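PDB 3G02: epoxide hydrolase from Aspergillus niger, which probably hydrolyses epoxides to vicinal diols with an alpha/beta-hydrolase scaffold, here as an enantioselective variant obtained by directed evolution. Local coordinates for residues I128-L131 / F132-E135. The protein carries 9 engineered substitutions. Numbering follows the deposited sequence.
Sequences ILQL and FREE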
loop_
_atom_site.group_PDB
_atom_site.type_symbol
_atom_site.label_atom_id
_atom_site.label_comp_id
_atom_site.label_asym_id
_atom_site.label_seq_id
_atom_site.Cartn_x
_atom_site.Cartn_y
_atom_site.Cartn_z
ATOM N N ILE A 128 -7.333 -23.085 -20.246
ATOM C CA ILE A 128 -6.385 -23.835 -21.078
ATOM C C ILE A 128 -6.512 -25.351 -20.873
ATOM O O ILE A 128 -6.516 -26.115 -21.842
ATOM C CB ILE A 128 -4.929 -23.337 -20.886
ATOM C CG1 ILE A 128 -4.756 -21.978 -21.577
ATOM C CG2 ILE A 128 -3.914 -24.369 -21.408
ATOM C CD1 ILE A 128 -3.419 -21.306 -21.343
ATOM N N LEU A 129 -6.628 -25.785 -19.622
ATOM C CA LEU A 129 -6.863 -27.204 -19.341
ATOM C C LEU A 129 -8.127 -27.712 -20.033
ATOM O O LEU A 129 -8.142 -28.822 -20.578
ATOM C CB LEU A 129 -6.922 -27.474 -17.831
ATOM C CG LEU A 129 -5.644 -27.232 -17.019
ATOM C CD1 LEU A 129 -5.866 -27.676 -15.583
ATOM C CD2 LEU A 129 -4.435 -27.938 -17.626
ATOM N N GLN A 130 -9.178 -26.892 -20.027
ATOM C CA GLN A 130 -10.440 -27.252 -20.673
ATOM C C GLN A 130 -10.258 -27.452 -22.175
ATOM O O GLN A 130 -10.759 -28.428 -22.738
ATOM C CB GLN A 130 -11.515 -26.197 -20.391
ATOM C CG GLN A 130 -12.884 -26.508 -21.019
ATOM C CD GLN A 130 -13.532 -27.775 -20.464
ATOM O OE1 GLN A 130 -13.356 -28.122 -19.295
ATOM N NE2 GLN A 130 -14.299 -28.461 -21.305
ATOM N N LEU A 131 -9.521 -26.545 -22.812
ATOM C CA LEU A 131 -9.241 -26.666 -24.238
ATOM C C LEU A 131 -8.525 -27.983 -24.537
ATOM O O LEU A 131 -8.897 -28.695 -25.471
ATOM C CB LEU A 131 -8.423 -25.475 -24.739
ATOM C CG LEU A 131 -9.110 -24.104 -24.759
ATOM C CD1 LEU A 131 -8.081 -23.017 -24.993
ATOM C CD2 LEU A 131 -10.221 -24.034 -25.807
ATOM N N PHE A 132 -7.523 -28.317 -23.728
ATOM C CA PHE A 132 -6.805 -29.578 -23.901
ATOM C C PHE A 132 -7.703 -30.802 -23.735
ATOM O O PHE A 132 -7.640 -31.730 -24.547
ATOM C CB PHE A 132 -5.602 -29.665 -22.957
ATOM C CG PHE A 132 -4.357 -29.030 -23.506
ATOM C CD1 PHE A 132 -3.633 -29.653 -24.522
ATOM C CD2 PHE A 132 -3.900 -27.814 -23.009
ATOM C CE1 PHE A 132 -2.473 -29.076 -25.040
ATOM C CE2 PHE A 132 -2.740 -27.232 -23.518
ATOM C CZ PHE A 132 -2.025 -27.862 -24.536
ATOM N N ARG A 133 -8.540 -30.797 -22.697
ATOM C CA ARG A 133 -9.446 -31.917 -22.423
ATOM C C ARG A 133 -10.503 -32.084 -23.520
ATOM O O ARG A 133 -10.951 -33.200 -23.792
ATOM C CB ARG A 133 -10.116 -31.756 -21.055
ATOM C CG ARG A 133 -10.934 -32.962 -20.619
ATOM C CD ARG A 133 -11.172 -32.968 -19.126
ATOM N NE ARG A 133 -12.063 -31.892 -18.695
ATOM C CZ ARG A 133 -12.414 -31.680 -17.429
ATOM N NH1 ARG A 133 -11.944 -32.470 -16.471
ATOM N NH2 ARG A 133 -13.231 -30.680 -17.123
ATOM N N GLU A 134 -10.902 -30.972 -24.132
ATOM C CA GLU A 134 -11.868 -30.986 -25.230
ATOM C C GLU A 134 -11.273 -31.552 -26.518
ATOM O O GLU A 134 -12.000 -32.078 -27.365
ATOM C CB GLU A 134 -12.387 -29.573 -25.499
ATOM C CG GLU A 134 -13.401 -29.091 -24.481
ATOM C CD GLU A 134 -13.717 -27.613 -24.596
ATOM O OE1 GLU A 134 -12.938 -26.863 -25.226
ATOM O OE2 GLU A 134 -14.757 -27.201 -24.041
ATOM N N GLU A 135 -9.953 -31.446 -26.647
ATOM C CA GLU A 135 -9.255 -31.683 -27.909
ATOM C C GLU A 135 -8.446 -32.976 -27.940
ATOM O O GLU A 135 -7.915 -33.353 -28.984
ATOM C CB GLU A 135 -8.343 -30.497 -28.216
ATOM C CG GLU A 135 -9.113 -29.233 -28.562
ATOM C CD GLU A 135 -8.263 -27.978 -28.493
ATOM O OE1 GLU A 135 -7.028 -28.072 -28.646
ATOM O OE2 GLU A 135 -8.841 -26.892 -28.275
#
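Glu134 N donates to Gln130 O at 2.9 Å, and the side chains of the same two residues are joined as well. Gln130 NE2 donates to Glu134 OE2 at 3.0 Å, an almost straight bond (170°) in which the carboxylate oxygen lies close to the amide plane, whereas the donor stands well above the carboxylate plane. The amide oxygen faces the other way: Gln130 OE1 takes a weak, long bond of 3.4 Å from Arg133 NH2, near the edge of the guanidinium. With CG anti to the backbone N (chi1 -179°) and a bend at chi2 (64°), the glutamine chain folds along the helix surface toward both partners. Donor and acceptor in one neutral group suit glutamine to a place between a cation and an anion. Arginine is long enough to reach off the helix, where Arg133 has a stronger partner in the Ser84 carbonyl and a cation-pi contact with Phe85.

Another i to i+4 backbone bond joins Arg133 N to Leu129 O at 2.9 Å. The helix, 126-135, links strands 110-115 and 143-148 in a beta-alpha-beta unit of the alpha/beta-hydrolase sheet and is amphipathic. On its buried side Ile128 CG2 meets the ring edge of Phe132 in its plane, 3.7 Å from CE2. Leu129 and Phe132 both pack on Leu145 and Leu102 of the sheet, where bulky apolar groups belong, while Ile128 and Leu131 lie against helix 382-396. Glu135 runs alongside Leu131, and its carboxylate suits a place beside Lys386, with which OE1 forms a salt bridge.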